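Local coordinates for inositol 2-dehydrogenase/D-chiro-inositol 3-dehydrogenase (PDB 4MIY), which catalyses the NAD-dependent oxidation of myo-inositol to 2-keto-myo-inositol and of D-chiro-inositol to 1-keto-D-chiro-inositol, at residues 125-130 / 236-241; 5-10 / 16-21; 317-320 / 326-329. All coordinates share one frame; numbering follows the deposited sequence.

Overall arrangement
The three contacts sample both halves of a Gfo/Idh/MocA-type dehydrogenase and illustrate how a cofactor fold and a sheet-based second domain share one chain. Contact 2 lies at the start of the Rossmann fold, where 5-10 carries Ile8, Gly9 and Thr10 to the adenosine half of NAD. Contact 1 joins the loop 125-130 to strand 237-244; Met126 touches the cofactor, and the side chain of Arg127 lies about 8 Å from it. Contact 3 packs helix 304-323 on strand 327-328, an outermost strand of the mixed sheet that contact 1 also reaches. Centres of contacts 1 and 2, and of 1 and 3, are 23 Å apart; those of 2 and 3 are 34 Å apart.

Contact 1: 125-130 / 236-241; sequences FMRRYD and YEVKLE
Arg127 and Val238 face each other over a wide gap, CA to CA 10.1 Å, the first in the short 3-10 segment 127-129 and the second on strand 237-244, so that side chains alone bridge the backbones. Arg127 spans most of the distance. Its chain bends about CB-CG (chi2 -84°), and the guanidinium arrives with one face against the isopropyl group of Val238. CG2 stands over that face, displaced toward its rim and 3.6 Å from NH2 of Arg127, while CG1 of Val238 lies 3.8 Å from NH1 of Arg127. The isopropyl group thus spans the two ends of the guanidinium.

Tyr236, like Val238, comes to meet Arg127 from the opposite direction, its ring turned 74° from the guanidinium plane. Its link to Arg127 is a water held at the guanidinium edge: NE of Arg127 donates to it over 3.0 Å, and OH of Tyr236 is hydrogen-bonded to the same water, also at 3.0 Å. The ends of the guanidinium are claimed by helix 168-185, where Glu177 pairs with NH2 and Glu180 with NH1. These two carboxylates and the water would together fix the rotation of the group and probably keep it charged, although one face lies against aliphatic carbon.

At the end of the loop, Asp130 takes the N-cap position of helix 131-141, its OD2 accepting from the backbone N of Ile133. The contact therefore belongs to the junction between the Rossmann fold and the C-terminal alpha/beta domain, where the loop after strand 121-123 meets the mixed sheet and Met126 lines the NAD pocket.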
loop_
_atom_site.group_PDB
_atom_site.type_symbol
_atom_site.label_atom_id
_atom_site.label_comp_id
_atom_site.label_asym_id
_atom_site.label_seq_id
_atom_site.Cartn_x
_atom_site.Cartn_y
_atom_site.Cartn_z
ATOM N N PHE A 125 20.801 17.854 -14.305
ATOM C CA PHE A 125 19.438 17.472 -14.021
ATOM C C PHE A 125 19.347 15.993 -13.595
ATOM O O PHE A 125 19.128 15.137 -14.399
ATOM C CB PHE A 125 18.522 17.746 -15.215
ATOM C CG PHE A 125 18.340 19.206 -15.530
ATOM C CD1 PHE A 125 17.771 20.041 -14.638
ATOM C CD2 PHE A 125 18.728 19.704 -16.726
ATOM C CE1 PHE A 125 17.608 21.374 -14.918
ATOM C CE2 PHE A 125 18.574 21.034 -17.015
ATOM C CZ PHE A 125 18.022 21.855 -16.103
ATOM N N MET A 126 19.461 15.738 -12.310
ATOM C CA MET A 126 19.579 14.387 -11.810
ATOM C C MET A 126 18.324 13.534 -11.791
ATOM O O MET A 126 18.424 12.375 -11.635
ATOM C CB MET A 126 20.205 14.386 -10.410
ATOM C CG MET A 126 19.235 14.659 -9.270
ATOM S SD MET A 126 18.614 16.349 -9.300
ATOM C CE MET A 126 17.514 16.363 -7.878
ATOM N N ARG A 127 17.162 14.146 -11.912
ATOM C CA ARG A 127 15.929 13.389 -11.822
ATOM C C ARG A 127 15.871 12.260 -12.805
ATOM O O ARG A 127 15.288 11.274 -12.548
ATOM C CB ARG A 127 14.727 14.273 -12.049
ATOM C CG ARG A 127 14.498 15.319 -10.994
ATOM C CD ARG A 127 13.737 14.760 -9.823
ATOM N NE ARG A 127 13.176 15.775 -8.947
ATOM C CZ ARG A 127 11.966 16.288 -9.065
ATOM N NH1 ARG A 127 11.151 15.895 -10.004
ATOM N NH2 ARG A 127 11.569 17.196 -8.218
ATOM N N ARG A 128 16.506 12.452 -13.944
ATOM C CA ARG A 128 16.443 11.491 -15.013
ATOM C C ARG A 128 17.151 10.213 -14.597
ATOM O O ARG A 128 16.938 9.194 -15.179
ATOM C CB ARG A 128 17.081 12.047 -16.285
ATOM C CG ARG A 128 16.396 13.222 -16.873
ATOM C CD ARG A 128 16.918 13.497 -18.267
ATOM N NE ARG A 128 16.515 14.795 -18.794
ATOM C CZ ARG A 128 16.600 15.129 -20.064
ATOM N NH1 ARG A 128 17.060 14.277 -20.942
ATOM N NH2 ARG A 128 16.211 16.317 -20.449
ATOM N N TYR A 129 17.961 10.304 -13.561
ATOM C CA TYR A 129 18.763 9.182 -13.111
ATOM C C TYR A 129 18.179 8.457 -11.900
ATOM O O TYR A 129 18.674 7.456 -11.476
ATOM C CB TYR A 129 20.171 9.652 -12.811
ATOM C CG TYR A 129 20.954 10.095 -14.036
ATOM C CD1 TYR A 129 21.662 9.205 -14.773
ATOM C CD2 TYR A 129 20.964 11.397 -14.423
ATOM C CE1 TYR A 129 22.341 9.594 -15.871
ATOM C CE2 TYR A 129 21.653 11.804 -15.509
ATOM C CZ TYR A 129 22.348 10.909 -16.234
ATOM O OH TYR A 129 23.062 11.279 -17.330
ATOM N N ASP A 130 17.131 9.012 -11.352
ATOM C CA ASP A 130 16.481 8.390 -10.233
ATOM C C ASP A 130 15.827 7.102 -10.673
ATOM O O ASP A 130 15.150 7.060 -11.647
ATOM C CB ASP A 130 15.450 9.322 -9.642
ATOM C CG ASP A 130 14.697 8.699 -8.497
ATOM O OD1 ASP A 130 15.278 8.613 -7.431
ATOM O OD2 ASP A 130 13.544 8.321 -8.707
ATOM N N TYR A 236 9.670 15.957 2.597
ATOM C CA TYR A 236 10.083 16.131 1.231
ATOM C C TYR A 236 9.555 14.972 0.401
ATOM O O TYR A 236 9.800 13.842 0.703
ATOM C CB TYR A 236 11.618 16.253 1.084
ATOM C CG TYR A 236 12.012 16.548 -0.343
ATOM C CD1 TYR A 236 12.004 17.831 -0.817
ATOM C CD2 TYR A 236 12.323 15.543 -1.239
ATOM C CE1 TYR A 236 12.296 18.098 -2.089
ATOM C CE2 TYR A 236 12.619 15.820 -2.523
ATOM C CZ TYR A 236 12.584 17.089 -2.960
ATOM O OH TYR A 236 12.864 17.373 -4.262
ATOM N N GLU A 237 8.835 15.283 -0.652
ATOM C CA GLU A 237 8.240 14.255 -1.467
ATOM C C GLU A 237 8.103 14.665 -2.922
ATOM O O GLU A 237 7.728 15.758 -3.213
ATOM C CB GLU A 237 6.895 13.830 -0.863
ATOM C CG GLU A 237 6.313 12.593 -1.447
ATOM C CD GLU A 237 5.136 12.034 -0.649
ATOM O OE1 GLU A 237 4.708 12.628 0.331
ATOM O OE2 GLU A 237 4.635 10.996 -1.060
ATOM N N VAL A 238 8.433 13.737 -3.806
ATOM C CA VAL A 238 8.227 13.866 -5.229
ATOM C C VAL A 238 7.185 12.834 -5.689
ATOM O O VAL A 238 7.341 11.679 -5.471
ATOM C CB VAL A 238 9.581 13.711 -5.972
ATOM C CG1 VAL A 238 9.418 13.602 -7.443
ATOM C CG2 VAL A 238 10.522 14.859 -5.632
ATOM N N LYS A 239 6.100 13.317 -6.260
ATOM C CA LYS A 239 5.032 12.457 -6.737
ATOM C C LYS A 239 4.857 12.637 -8.233
ATOM O O LYS A 239 5.050 13.692 -8.739
ATOM C CB LYS A 239 3.700 12.793 -6.049
ATOM C CG LYS A 239 3.732 12.867 -4.538
ATOM C CD LYS A 239 2.347 13.191 -4.037
ATOM C CE LYS A 239 2.268 13.347 -2.526
ATOM N NZ LYS A 239 0.897 13.376 -2.057
ATOM N N LEU A 240 4.472 11.580 -8.911
ATOM C CA LEU A 240 4.341 11.584 -10.343
ATOM C C LEU A 240 3.328 10.550 -10.781
ATOM O O LEU A 240 3.412 9.434 -10.410
ATOM C CB LEU A 240 5.691 11.292 -10.988
ATOM C CG LEU A 240 5.725 11.204 -12.513
ATOM C CD1 LEU A 240 5.366 12.537 -13.108
ATOM C CD2 LEU A 240 7.071 10.812 -12.927
ATOM N N GLU A 241 2.357 10.986 -11.549
ATOM C CA GLU A 241 1.302 10.156 -12.062
ATOM C C GLU A 241 1.096 10.492 -13.533
ATOM O O GLU A 241 0.954 11.619 -13.880
ATOM C CB GLU A 241 0.019 10.431 -11.280
ATOM C CG GLU A 241 -1.159 9.681 -11.708
ATOM C CD GLU A 241 -2.434 10.134 -11.003
ATOM O OE1 GLU A 241 -2.428 11.175 -10.380
ATOM O OE2 GLU A 241 -3.423 9.427 -11.076
HETATM O O HOH W 1 14.270 17.632 -6.849
#

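Contact 2: 5-10 / 16-21; sequences VGVIGT and AHIDRL. With NAD (nicotinamide-adenine-dinucleotide), chain E.
Ile18 of helix 12-24 packs on Val7 of strand 3-8 in the first beta-alpha-beta unit of the Rossmann fold, and its side chain traces the seam between the two elements. CB points neither at the strand nor away from it; CG1, anti to the carbonyl carbon (chi1 -67°), is the branch that turns inward and meets CG2 of Val7 at 3.9 Å. CD1 extends the chain (chi2 174°) to the methyl of Thr10, with CG2 of Thr10 4.3 Å away. Beyond this pair, Ala44 of helix 38-47 and Phe48 also touch Ile18.

One helical turn later, Leu21 and Val5 reach for each other tip to tip, CD1 of Leu21 lying 3.9 Å from CG1 of Val5. The apolar seam seats the helix on the strand, while the turn between them addresses NAD. Gly9, probably the first glycine of a GxGxxG motif, has backbone angles at which a side chain would collide with the preceding carbonyl. It approaches the adenine directly: CA of Gly9 is 3.8 Å from N3A of NAD, and CG2 of Ile8 lies 3.9 Å from C2A of the same ring.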
loop_
_atom_site.group_PDB
_atom_site.type_symbol
_atom_site.label_atom_id
_atom_site.label_comp_id
_atom_site.label_asym_id
_atom_site.label_seq_id
_atom_site.Cartn_x
_atom_site.Cartn_y
_atom_site.Cartn_z
ATOM N N VAL A 5 39.925 15.632 -12.728
ATOM C CA VAL A 5 38.839 16.577 -12.640
ATOM C C VAL A 5 39.263 17.874 -11.944
ATOM O O VAL A 5 39.945 17.845 -10.968
ATOM C CB VAL A 5 37.648 15.936 -11.882
ATOM C CG1 VAL A 5 36.546 16.901 -11.659
ATOM C CG2 VAL A 5 37.132 14.759 -12.653
ATOM N N GLY A 6 38.817 18.983 -12.509
ATOM C CA GLY A 6 38.804 20.237 -11.817
ATOM C C GLY A 6 37.397 20.684 -11.406
ATOM O O GLY A 6 36.475 20.523 -12.126
ATOM N N VAL A 7 37.298 21.278 -10.233
ATOM C CA VAL A 7 36.038 21.781 -9.705
ATOM C C VAL A 7 36.079 23.287 -9.471
ATOM O O VAL A 7 36.900 23.766 -8.779
ATOM C CB VAL A 7 35.677 21.131 -8.394
ATOM C CG1 VAL A 7 34.291 21.555 -7.953
ATOM C CG2 VAL A 7 35.784 19.629 -8.457
ATOM N N ILE A 8 35.142 23.970 -10.075
ATOM C CA ILE A 8 35.004 25.394 -10.008
ATOM C C ILE A 8 33.774 25.719 -9.180
ATOM O O ILE A 8 32.656 25.602 -9.637
ATOM C CB ILE A 8 34.841 25.960 -11.389
ATOM C CG1 ILE A 8 36.014 25.550 -12.260
ATOM C CG2 ILE A 8 34.689 27.484 -11.346
ATOM C CD1 ILE A 8 35.741 25.750 -13.649
ATOM N N GLY A 9 34.035 26.130 -7.960
ATOM C CA GLY A 9 33.010 26.413 -6.996
ATOM C C GLY A 9 33.025 25.317 -5.992
ATOM O O GLY A 9 32.556 24.236 -6.266
ATOM N N THR A 10 33.536 25.592 -4.823
ATOM C CA THR A 10 33.605 24.604 -3.793
ATOM C C THR A 10 32.727 24.952 -2.586
ATOM O O THR A 10 33.173 25.022 -1.488
ATOM C CB THR A 10 35.053 24.354 -3.360
ATOM O OG1 THR A 10 35.606 25.549 -2.838
ATOM C CG2 THR A 10 35.878 23.979 -4.537
ATOM N N ALA A 16 30.027 18.380 -2.207
ATOM C CA ALA A 16 29.330 17.118 -2.313
ATOM C C ALA A 16 29.712 16.348 -3.577
ATOM O O ALA A 16 29.810 15.175 -3.546
ATOM C CB ALA A 16 27.845 17.337 -2.243
ATOM N N HIS A 17 29.939 17.058 -4.659
ATOM C CA HIS A 17 30.481 16.441 -5.872
ATOM C C HIS A 17 31.924 15.967 -5.681
ATOM O O HIS A 17 32.296 14.949 -6.154
ATOM C CB HIS A 17 30.386 17.369 -7.052
ATOM C CG HIS A 17 29.038 17.419 -7.676
ATOM N ND1 HIS A 17 28.249 16.311 -7.805
ATOM C CD2 HIS A 17 28.356 18.433 -8.233
ATOM C CE1 HIS A 17 27.126 16.646 -8.390
ATOM N NE2 HIS A 17 27.170 17.926 -8.677
ATOM N N ILE A 18 32.721 16.747 -4.973
ATOM C CA ILE A 18 34.058 16.304 -4.620
ATOM C C ILE A 18 34.047 15.043 -3.801
ATOM O O ILE A 18 34.801 14.152 -4.030
ATOM C CB ILE A 18 34.850 17.406 -3.872
ATOM C CG1 ILE A 18 35.119 18.559 -4.812
ATOM C CG2 ILE A 18 36.100 16.846 -3.213
ATOM C CD1 ILE A 18 35.755 19.742 -4.138
ATOM N N ASP A 19 33.170 15.004 -2.818
ATOM C CA ASP A 19 32.982 13.815 -2.031
ATOM C C ASP A 19 32.608 12.604 -2.912
ATOM O O ASP A 19 33.103 11.530 -2.735
ATOM C CB ASP A 19 31.898 14.066 -0.981
ATOM C CG ASP A 19 31.723 12.919 -0.064
ATOM O OD1 ASP A 19 32.698 12.535 0.541
ATOM O OD2 ASP A 19 30.622 12.392 0.022
ATOM N N ARG A 20 31.717 12.841 -3.851
ATOM C CA ARG A 20 31.322 11.823 -4.802
ATOM C C ARG A 20 32.512 11.298 -5.584
ATOM O O ARG A 20 32.725 10.127 -5.653
ATOM C CB ARG A 20 30.219 12.341 -5.746
ATOM C CG ARG A 20 28.815 12.134 -5.187
ATOM C CD ARG A 20 27.690 12.545 -6.078
ATOM N NE ARG A 20 27.406 13.955 -6.027
ATOM C CZ ARG A 20 26.620 14.542 -5.143
ATOM N NH1 ARG A 20 26.007 13.865 -4.209
ATOM N NH2 ARG A 20 26.432 15.817 -5.222
ATOM N N LEU A 21 33.298 12.207 -6.119
ATOM C CA LEU A 21 34.418 11.849 -6.957
ATOM C C LEU A 21 35.543 11.216 -6.174
ATOM O O LEU A 21 36.267 10.435 -6.688
ATOM C CB LEU A 21 34.921 13.045 -7.727
ATOM C CG LEU A 21 33.895 13.631 -8.673
ATOM C CD1 LEU A 21 34.316 14.948 -9.058
ATOM C CD2 LEU A 21 33.701 12.804 -9.895
HETATM P PA NAD E . 26.939 27.658 -2.509
HETATM O O1A NAD E . 26.662 29.078 -2.417
HETATM O O2A NAD E . 27.141 26.871 -1.385
HETATM O O5B NAD E . 28.326 27.394 -3.227
HETATM C C5B NAD E . 28.735 28.012 -4.378
HETATM C C4B NAD E . 30.252 28.238 -4.318
HETATM O O4B NAD E . 30.593 28.903 -5.504
HETATM C C3B NAD E . 30.712 29.232 -3.261
HETATM O O3B NAD E . 31.767 28.708 -2.565
HETATM C C2B NAD E . 31.083 30.480 -4.014
HETATM O O2B NAD E . 32.105 31.217 -3.385
HETATM C C1B NAD E . 31.582 29.921 -5.292
HETATM N N9A NAD E . 31.537 30.822 -6.421
HETATM C C8A NAD E . 30.632 31.698 -6.729
HETATM N N7A NAD E . 30.873 32.287 -7.893
HETATM C C5A NAD E . 31.989 31.760 -8.356
HETATM C C6A NAD E . 32.852 31.922 -9.509
HETATM N N6A NAD E . 32.594 32.750 -10.490
HETATM N N1A NAD E . 33.896 31.130 -9.588
HETATM C C2A NAD E . 34.216 30.284 -8.681
HETATM N N3A NAD E . 33.505 30.109 -7.588
HETATM C C4A NAD E . 32.403 30.804 -7.392
HETATM O O3 NAD E . 25.822 27.135 -3.497
HETATM P PN NAD E . 25.499 25.577 -3.881
HETATM O O1N NAD E . 24.338 25.148 -3.112
HETATM O O2N NAD E . 26.622 24.764 -3.596
HETATM O O5D NAD E . 24.999 25.624 -5.321
HETATM C C5D NAD E . 25.939 25.674 -6.365
HETATM C C4D NAD E . 25.313 25.315 -7.672
HETATM O O4D NAD E . 24.834 23.988 -7.552
HETATM C C3D NAD E . 24.159 26.205 -7.989
HETATM O O3D NAD E . 24.125 26.385 -9.370
HETATM C C2D NAD E . 22.997 25.341 -7.506
HETATM O O2D NAD E . 21.889 25.708 -8.234
HETATM C C1D NAD E . 23.469 23.962 -7.874
HETATM N N1N NAD E . 22.770 22.919 -7.124
HETATM C C2N NAD E . 22.118 21.959 -7.775
HETATM C C3N NAD E . 21.402 20.970 -7.133
HETATM C C7N NAD E . 20.690 19.890 -7.915
HETATM O O7N NAD E . 21.014 19.598 -9.022
HETATM N N7N NAD E . 19.755 19.289 -7.297
HETATM C C4N NAD E . 21.421 20.957 -5.750
HETATM C C5N NAD E . 22.118 21.961 -5.117
HETATM C C6N NAD E . 22.771 22.932 -5.830
#

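Contact 3: 317-320 / 326-329; sequences ANRS and TVLI
Val327 carries this small interface: its side chain projects from strand 327-328 onto the helix backbone at Ser320, with the CA atoms of Val327 and Ser320 6.1 Å apart. One methyl does nearly all the work. CG2, anti to the carbonyl carbon of its own residue, comes within 3.9 Å of the backbone N of Ser320 and 4.0 Å of CB of Ser320. This is the close part of the contact, and other residues close in around it. Ala316 of the same helix touches Val327 as well, and Ala317, whose own CB points away from the strand, packs on Ile192 of the neighbouring strand 189-195.

Toward solvent the character changes. Arg319 crosses Val327 at about a right angle and offers only the aliphatic root of its chain, CG lying 4.0 Å from the same CG2 of Val327. With chi1 at 179° the chain leaves extended from the backbone N, then bends about CG-CD (chi3 -39°), carrying the guanidinium beyond the methyl at an exposed position. Here the helix lends the strand a partial aliphatic cover without a charged partner across the contact.

The hydroxyl of Ser320 serves another purpose. Its OG is hydrogen-bonded to the carbonyl O of Glu325 in the turn that leads into the strand and also to the backbone N of Ile194 in strand 189-195. Val327 itself pairs through its backbone with Ile192, which places it on the edge of the mixed sheet. No hydrogen bond or salt bridge joins the two segments directly, which implies that they meet through van der Waals contact, while the polar bonds of Ser320 tie the helix to the connecting turn and the adjacent strand.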
loop_
_atom_site.group_PDB
_atom_site.type_symbol
_atom_site.label_atom_id
_atom_site.label_comp_id
_atom_site.label_asym_id
_atom_site.label_seq_id
_atom_site.Cartn_x
_atom_site.Cartn_y
_atom_site.Cartn_z
ATOM N N ALA A 317 7.881 30.849 -17.189
ATOM C CA ALA A 317 7.226 30.679 -15.929
ATOM C C ALA A 317 7.407 31.888 -15.032
ATOM O O ALA A 317 6.495 32.295 -14.360
ATOM C CB ALA A 317 7.772 29.447 -15.262
ATOM N N ASN A 318 8.610 32.438 -15.009
ATOM C CA ASN A 318 8.831 33.677 -14.268
ATOM C C ASN A 318 7.943 34.833 -14.810
ATOM O O ASN A 318 7.411 35.608 -14.064
ATOM C CB ASN A 318 10.307 34.043 -14.199
ATOM C CG ASN A 318 11.109 33.129 -13.286
ATOM O OD1 ASN A 318 12.231 32.768 -13.595
ATOM N ND2 ASN A 318 10.562 32.800 -12.141
ATOM N N ARG A 319 7.718 34.847 -16.099
ATOM C CA ARG A 319 6.836 35.828 -16.662
ATOM C C ARG A 319 5.412 35.592 -16.191
ATOM O O ARG A 319 4.750 36.491 -15.770
ATOM C CB ARG A 319 6.928 35.783 -18.173
ATOM C CG ARG A 319 6.040 36.729 -18.902
ATOM C CD ARG A 319 6.460 36.931 -20.364
ATOM N NE ARG A 319 7.895 36.997 -20.573
ATOM C CZ ARG A 319 8.583 38.134 -20.620
ATOM N NH1 ARG A 319 7.974 39.305 -20.501
ATOM N NH2 ARG A 319 9.888 38.113 -20.825
ATOM N N SER A 320 4.992 34.333 -16.210
ATOM C CA SER A 320 3.661 33.978 -15.788
ATOM C C SER A 320 3.411 34.296 -14.325
ATOM O O SER A 320 2.327 34.627 -13.967
ATOM C CB SER A 320 3.385 32.492 -16.041
ATOM O OG SER A 320 2.045 32.168 -15.786
ATOM N N THR A 326 -1.143 32.639 -19.015
ATOM C CA THR A 326 -0.469 31.625 -19.781
ATOM C C THR A 326 0.549 32.261 -20.699
ATOM O O THR A 326 0.239 33.200 -21.371
ATOM C CB THR A 326 -1.454 30.845 -20.605
ATOM O OG1 THR A 326 -2.397 30.212 -19.761
ATOM C CG2 THR A 326 -0.788 29.838 -21.432
ATOM N N VAL A 327 1.762 31.745 -20.669
ATOM C CA VAL A 327 2.817 32.164 -21.561
ATOM C C VAL A 327 3.192 31.072 -22.576
ATOM O O VAL A 327 3.467 29.973 -22.209
ATOM C CB VAL A 327 4.032 32.582 -20.769
ATOM C CG1 VAL A 327 5.144 32.993 -21.687
ATOM C CG2 VAL A 327 3.705 33.671 -19.834
ATOM N N LEU A 328 3.221 31.415 -23.854
ATOM C CA LEU A 328 3.548 30.455 -24.871
ATOM C C LEU A 328 5.013 30.145 -24.928
ATOM O O LEU A 328 5.824 30.950 -24.601
ATOM C CB LEU A 328 3.066 30.902 -26.225
ATOM C CG LEU A 328 1.576 31.104 -26.378
ATOM C CD1 LEU A 328 1.276 31.391 -27.795
ATOM C CD2 LEU A 328 0.771 29.957 -25.953
ATOM N N ILE A 329 5.303 28.924 -25.334
ATOM C CA ILE A 329 6.652 28.417 -25.502
ATOM C C ILE A 329 6.802 27.782 -26.882
ATOM O O ILE A 329 6.007 26.999 -27.301
ATOM C CB ILE A 329 6.964 27.321 -24.459
ATOM C CG1 ILE A 329 7.022 27.894 -23.069
ATOM C CG2 ILE A 329 8.274 26.666 -24.766
ATOM C CD1 ILE A 329 6.946 26.836 -22.025
#